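Local coordinates for ileal bile acid-binding protein (Danio rerio, PDB 3ELX) that binds cholate and probably carries bile acids through the cytoplasm, at residues Ala5-Trp10 with Glu106-Leu112; Gln15-Phe21 with Ala125-Arg129. All coordinates share one frame; numbering follows the deposited sequence.

Interaction 1. Residues Ala5-Trp10 with Glu106-Leu112; sequences AFNGKW and EISGGKL
Ile107 pushes its longer branch between the two aromatic rings of the N-terminal segment. Ile107 CG1 sits almost centrally over one face of Phe6, 3.9 Å from the ring centroid and 12° off the normal, a clear CH-pi contact, while Ile107 CD1 reaches on to Trp10 CH2 at 3.9 Å. CG1 comes over Phe6 because it stands anti to the carbonyl carbon (chi1 -56°). Isoleucine suits because its apolar CG1-CD1 arm covers Phe6 with one carbon and meets Trp10 with the next. Leu112 completes the apolar cluster: its CD1 approaches the edge of Phe6, 3.9 Å from CD1 of that ring, and its CB lies over the six-membered ring of Trp10, 3.7 Å from CE3 and offset toward the rim. Gly110 O closes on the indole edge, 3.4 Å from Trp10 CZ3. No hydrogen bond joins the segments, but one within Ala5-Trp10 fixes the indole: Trp10 NE1 donates to Phe6 O at 2.9 Å, from above the carbonyl plane. With an alanine here in place of Trp10, Phe6 O is likely to lose this donor and Leu112 and Ile107 their cover. Packing thins toward exposed Ser108 and Gly109 of the type I' turn, whose two glycines accept positive phi, and at Ala5, whose CB stays 4.2 Å from Ile107 CG1. The turn links strands 102-108 and 111-119 as a beta hairpin, against which the N-terminal segment packs its rings at one end of the family's beta barrel. Around it, strand 41-47 supplies Gln46 against Phe6 and Ile44 against Trp10, and strand 124-133 sets Ser131 against Trp10 and Leu112.

Interaction 2. Residues Gln15-Phe21 with Ala125-Arg129; sequences QEGYEPF and AVLVR
Glu16 and Val128 form an antiparallel hydrogen-bonded pair: Glu16 N donates to Val128 O and Val128 N to Glu16 O, each at 2.9 Å and nearly straight. Beyond this pair direct strand pairing ends as the chain enters helix 18-24, and a water bridges the segments, donating to Gly17 O and Val126 O. Gly17, at the N-cap position, has a positive phi that favours glycine, and a CB there would clash with Val126 O. The alpha-helical bond from Phe21 N to Gly17 O, 3.0 Å, starts the helix at once. On the other side of the pair, Gln15 and Arg129 run side by side, and Gln15 OE1 lies near the guanidinium plane at its edge, 3.4 Å from Arg129 CD. The two planes are turned 66° apart; the guanidinium has its salt bridge with Glu114 and a hydrogen bond to Thr12. Apolar packing follows along the helix. Phe21, its CG anti to the backbone N (chi1 176°), crosses Leu127 at about a right angle, so that Leu127 CB lies over the ring face, 3.7 Å from Phe21 CG. Ala125 O meets that ring at its edge, and Tyr101, a cholate contact in this protein, meets it edge-to-face. Leu127 CD1 reaches back to Tyr18 CA at 3.8 Å. The chemistry thus implies a joint in which backbone bonds hold the strand end while side-chain packing seats the first lid helix on the barrel wall.

The two interactions lie 19 Å apart between centres; their nearest atoms are about 4 Å apart, without contact. Both draw on strand 8-16, interaction 1 near its start and interaction 2 at its end, where the chain passes into helix 18-24. Their second segments follow in the same order, 106-112 and then 125-129, so the contacts cross along the chain. Strands 8-16, 124-133 and 111-119 are successive neighbours in the antiparallel sheet that forms the barrel of this family. Interaction 2 belongs to the pairing of the first strand with the last, consistent with closing the barrel around its bile acid cavity, whereas interaction 1 packs the start of the chain against the 102-108/111-119 hairpin.

Interaction 1. Residues Ala5-Trp10 with Glu106-Leu112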
loop_
_atom_site.group_PDB
_atom_site.type_symbol
_atom_site.label_atom_id
_atom_site.label_comp_id
_atom_site.label_asym_id
_atom_site.label_seq_id
_atom_site.Cartn_x
_atom_site.Cartn_y
_atom_site.Cartn_z
ATOM N N ALA A 5 -4.659 7.641 13.805
ATOM C CA ALA A 5 -5.486 6.444 13.602
ATOM C C ALA A 5 -4.780 5.302 12.857
ATOM O O ALA A 5 -5.157 4.143 13.011
ATOM C CB ALA A 5 -6.800 6.801 12.913
ATOM N N PHE A 6 -3.763 5.636 12.066
ATOM C CA PHE A 6 -3.019 4.631 11.293
ATOM C C PHE A 6 -1.975 3.859 12.101
ATOM O O PHE A 6 -1.495 2.814 11.646
ATOM C CB PHE A 6 -2.319 5.280 10.098
ATOM C CG PHE A 6 -3.251 5.772 9.026
ATOM C CD1 PHE A 6 -3.560 4.971 7.929
ATOM C CD2 PHE A 6 -3.793 7.051 9.093
ATOM C CE1 PHE A 6 -4.419 5.422 6.927
ATOM C CE2 PHE A 6 -4.648 7.518 8.092
ATOM C CZ PHE A 6 -4.958 6.708 7.005
ATOM N N ASN A 7 -1.597 4.379 13.267
ATOM C CA ASN A 7 -0.506 3.794 14.049
ATOM C C ASN A 7 -0.731 2.330 14.360
ATOM O O ASN A 7 -1.816 1.938 14.787
ATOM C CB ASN A 7 -0.313 4.550 15.370
ATOM C CG ASN A 7 0.508 5.806 15.208
ATOM O OD1 ASN A 7 0.013 6.920 15.408
ATOM N ND2 ASN A 7 1.773 5.640 14.874
ATOM N N GLY A 8 0.310 1.535 14.155
ATOM C CA GLY A 8 0.320 0.159 14.632
ATOM C C GLY A 8 0.840 -0.856 13.637
ATOM O O GLY A 8 1.369 -0.505 12.594
ATOM N N LYS A 9 0.692 -2.127 13.996
ATOM C CA LYS A 9 0.993 -3.228 13.080
ATOM C C LYS A 9 -0.310 -3.883 12.653
ATOM O O LYS A 9 -1.165 -4.202 13.488
ATOM C CB LYS A 9 1.944 -4.274 13.677
ATOM C CG LYS A 9 3.414 -3.849 13.695
ATOM C CD LYS A 9 4.328 -5.023 13.996
ATOM C CE LYS A 9 5.790 -4.583 14.008
ATOM N NZ LYS A 9 6.690 -5.760 14.052
ATOM N N TRP A 10 -0.432 -4.050 11.338
ATOM C CA TRP A 10 -1.643 -4.533 10.680
ATOM C C TRP A 10 -1.299 -5.719 9.804
ATOM O O TRP A 10 -0.190 -5.795 9.287
ATOM C CB TRP A 10 -2.193 -3.433 9.772
ATOM C CG TRP A 10 -2.411 -2.092 10.454
ATOM C CD1 TRP A 10 -1.463 -1.127 10.695
ATOM C CD2 TRP A 10 -3.652 -1.567 10.960
ATOM N NE1 TRP A 10 -2.044 -0.034 11.301
ATOM C CE2 TRP A 10 -3.380 -0.280 11.485
ATOM C CE3 TRP A 10 -4.968 -2.054 11.004
ATOM C CZ2 TRP A 10 -4.377 0.521 12.059
ATOM C CZ3 TRP A 10 -5.960 -1.256 11.581
ATOM C CH2 TRP A 10 -5.655 0.013 12.097
ATOM N N GLU A 106 -6.998 4.309 3.890
ATOM C CA GLU A 106 -7.708 4.917 5.004
ATOM C C GLU A 106 -7.976 3.905 6.100
ATOM O O GLU A 106 -7.822 2.704 5.887
ATOM C CB GLU A 106 -9.018 5.561 4.535
ATOM C CG GLU A 106 -10.070 4.578 4.035
ATOM C CD GLU A 106 -11.422 5.242 3.799
ATOM O OE1 GLU A 106 -11.747 6.253 4.471
ATOM O OE2 GLU A 106 -12.173 4.746 2.936
ATOM N N ILE A 107 -8.356 4.408 7.270
ATOM C CA ILE A 107 -8.866 3.551 8.329
ATOM C C ILE A 107 -10.384 3.614 8.250
ATOM O O ILE A 107 -10.971 4.695 8.344
ATOM C CB ILE A 107 -8.383 3.979 9.735
ATOM C CG1 ILE A 107 -6.847 4.043 9.804
ATOM C CG2 ILE A 107 -8.947 3.030 10.804
ATOM C CD1 ILE A 107 -6.103 2.767 9.378
ATOM N N SER A 108 -11.004 2.460 8.025
ATOM C CA SER A 108 -12.457 2.359 7.951
ATOM C C SER A 108 -12.953 1.186 8.782
ATOM O O SER A 108 -12.507 0.052 8.597
ATOM C CB SER A 108 -12.924 2.199 6.504
ATOM O OG SER A 108 -14.338 2.170 6.448
ATOM N N GLY A 109 -13.873 1.462 9.702
ATOM C CA GLY A 109 -14.420 0.420 10.571
ATOM C C GLY A 109 -13.344 -0.282 11.379
ATOM O O GLY A 109 -13.435 -1.488 11.641
ATOM N N GLY A 110 -12.324 0.481 11.767
ATOM C CA GLY A 110 -11.216 -0.024 12.564
ATOM C C GLY A 110 -10.182 -0.821 11.788
ATOM O O GLY A 110 -9.230 -1.333 12.381
ATOM N N LYS A 111 -10.374 -0.928 10.473
ATOM C CA LYS A 111 -9.474 -1.704 9.607
ATOM C C LYS A 111 -8.699 -0.782 8.677
ATOM O O LYS A 111 -9.187 0.285 8.318
ATOM C CB LYS A 111 -10.250 -2.697 8.746
ATOM C CG LYS A 111 -11.345 -3.460 9.463
ATOM C CD LYS A 111 -10.816 -4.698 10.098
ATOM C CE LYS A 111 -11.979 -5.477 10.679
ATOM N NZ LYS A 111 -11.771 -6.926 10.535
ATOM N N LEU A 112 -7.503 -1.209 8.288
ATOM C CA LEU A 112 -6.700 -0.490 7.297
ATOM C C LEU A 112 -7.131 -0.949 5.913
ATOM O O LEU A 112 -6.973 -2.118 5.572
ATOM C CB LEU A 112 -5.209 -0.770 7.518
ATOM C CG LEU A 112 -4.211 -0.170 6.522
ATOM C CD1 LEU A 112 -4.206 1.325 6.617
ATOM C CD2 LEU A 112 -2.809 -0.736 6.751
#

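Interaction 2. Residues Gln15-Phe21 with Ala125-Arg129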
loop_
_atom_site.group_PDB
_atom_site.type_symbol
_atom_site.label_atom_id
_atom_site.label_comp_id
_atom_site.label_asym_id
_atom_site.label_seq_id
_atom_site.Cartn_x
_atom_site.Cartn_y
_atom_site.Cartn_z
ATOM N N GLN A 15 -8.681 -9.615 0.771
ATOM C CA GLN A 15 -7.992 -9.162 -0.424
ATOM C C GLN A 15 -8.852 -9.445 -1.646
ATOM O O GLN A 15 -9.299 -10.571 -1.829
ATOM C CB GLN A 15 -6.660 -9.891 -0.533
ATOM C CG GLN A 15 -5.638 -9.209 -1.416
ATOM C CD GLN A 15 -4.229 -9.673 -1.110
ATOM O OE1 GLN A 15 -3.478 -9.001 -0.396
ATOM N NE2 GLN A 15 -3.870 -10.844 -1.620
ATOM N N GLU A 16 -9.083 -8.426 -2.473
ATOM C CA GLU A 16 -9.856 -8.588 -3.711
ATOM C C GLU A 16 -9.096 -7.986 -4.879
ATOM O O GLU A 16 -8.521 -6.904 -4.751
ATOM C CB GLU A 16 -11.217 -7.895 -3.615
ATOM C CG GLU A 16 -12.220 -8.547 -2.687
ATOM C CD GLU A 16 -13.578 -7.874 -2.772
ATOM O OE1 GLU A 16 -14.363 -8.214 -3.683
ATOM O OE2 GLU A 16 -13.859 -6.993 -1.930
ATOM N N GLY A 17 -9.118 -8.672 -6.019
ATOM C CA GLY A 17 -8.496 -8.167 -7.244
ATOM C C GLY A 17 -6.997 -8.365 -7.384
ATOM O O GLY A 17 -6.372 -7.776 -8.269
ATOM N N TYR A 18 -6.417 -9.196 -6.524
ATOM C CA TYR A 18 -4.970 -9.407 -6.492
ATOM C C TYR A 18 -4.402 -9.853 -7.846
ATOM O O TYR A 18 -3.443 -9.263 -8.353
ATOM C CB TYR A 18 -4.632 -10.411 -5.380
ATOM C CG TYR A 18 -3.226 -10.965 -5.391
ATOM C CD1 TYR A 18 -2.157 -10.233 -4.871
ATOM C CD2 TYR A 18 -2.979 -12.246 -5.878
ATOM C CE1 TYR A 18 -0.868 -10.765 -4.868
ATOM C CE2 TYR A 18 -1.705 -12.783 -5.876
ATOM C CZ TYR A 18 -0.659 -12.040 -5.375
ATOM O OH TYR A 18 0.602 -12.592 -5.379
ATOM N N GLU A 19 -4.997 -10.880 -8.439
ATOM C CA GLU A 19 -4.470 -11.418 -9.693
ATOM C C GLU A 19 -4.612 -10.473 -10.897
ATOM O O GLU A 19 -3.616 -10.214 -11.567
ATOM C CB GLU A 19 -5.006 -12.823 -9.964
ATOM C CG GLU A 19 -4.609 -13.779 -8.853
ATOM C CD GLU A 19 -4.886 -15.233 -9.145
ATOM O OE1 GLU A 19 -5.136 -15.592 -10.325
ATOM O OE2 GLU A 19 -4.836 -16.026 -8.171
ATOM N N PRO A 20 -5.825 -9.946 -11.168
ATOM C CA PRO A 20 -5.916 -8.992 -12.282
ATOM C C PRO A 20 -5.048 -7.742 -12.111
ATOM O O PRO A 20 -4.487 -7.257 -13.094
ATOM C CB PRO A 20 -7.402 -8.610 -12.305
ATOM C CG PRO A 20 -8.096 -9.717 -11.604
ATOM C CD PRO A 20 -7.143 -10.184 -10.551
ATOM N N PHE A 21 -4.930 -7.232 -10.883
ATOM C CA PHE A 21 -4.114 -6.044 -10.640
ATOM C C PHE A 21 -2.640 -6.344 -10.910
ATOM O O PHE A 21 -1.973 -5.595 -11.616
ATOM C CB PHE A 21 -4.299 -5.506 -9.216
ATOM C CG PHE A 21 -3.395 -4.343 -8.894
ATOM C CD1 PHE A 21 -3.755 -3.044 -9.240
ATOM C CD2 PHE A 21 -2.171 -4.552 -8.258
ATOM C CE1 PHE A 21 -2.908 -1.979 -8.954
ATOM C CE2 PHE A 21 -1.322 -3.484 -7.970
ATOM C CZ PHE A 21 -1.695 -2.198 -8.323
ATOM N N ALA A 125 -7.914 -2.157 -13.359
ATOM C CA ALA A 125 -7.820 -3.217 -12.366
ATOM C C ALA A 125 -7.585 -2.591 -11.010
ATOM O O ALA A 125 -6.758 -1.685 -10.868
ATOM C CB ALA A 125 -6.717 -4.205 -12.695
ATOM N N VAL A 126 -8.327 -3.089 -10.029
ATOM C CA VAL A 126 -8.325 -2.541 -8.678
ATOM C C VAL A 126 -8.037 -3.642 -7.658
ATOM O O VAL A 126 -8.722 -4.677 -7.625
ATOM C CB VAL A 126 -9.674 -1.879 -8.330
ATOM C CG1 VAL A 126 -9.632 -1.289 -6.924
ATOM C CG2 VAL A 126 -10.025 -0.791 -9.341
ATOM N N LEU A 127 -7.009 -3.415 -6.852
ATOM C CA LEU A 127 -6.697 -4.272 -5.718
ATOM C C LEU A 127 -7.174 -3.584 -4.440
ATOM O O LEU A 127 -6.806 -2.439 -4.172
ATOM C CB LEU A 127 -5.194 -4.529 -5.641
ATOM C CG LEU A 127 -4.620 -5.119 -4.354
ATOM C CD1 LEU A 127 -5.170 -6.515 -4.069
ATOM C CD2 LEU A 127 -3.089 -5.138 -4.434
ATOM N N VAL A 128 -8.009 -4.278 -3.673
ATOM C CA VAL A 128 -8.427 -3.786 -2.367
ATOM C C VAL A 128 -7.928 -4.737 -1.290
ATOM O O VAL A 128 -8.294 -5.908 -1.273
ATOM C CB VAL A 128 -9.966 -3.665 -2.242
ATOM C CG1 VAL A 128 -10.339 -3.065 -0.886
ATOM C CG2 VAL A 128 -10.564 -2.834 -3.381
ATOM N N ARG A 129 -7.082 -4.224 -0.403
ATOM C CA ARG A 129 -6.562 -5.008 0.718
ATOM C C ARG A 129 -7.106 -4.449 2.016
ATOM O O ARG A 129 -7.072 -3.243 2.233
ATOM C CB ARG A 129 -5.034 -4.946 0.747
ATOM C CG ARG A 129 -4.337 -5.633 -0.424
ATOM C CD ARG A 129 -2.808 -5.719 -0.227
ATOM N NE ARG A 129 -2.457 -5.936 1.172
ATOM C CZ ARG A 129 -1.986 -4.996 1.988
ATOM N NH1 ARG A 129 -1.770 -3.764 1.549
ATOM N NH2 ARG A 129 -1.720 -5.293 3.249
HETATM O O HOH W 1 -8.213 -6.361 -9.977
#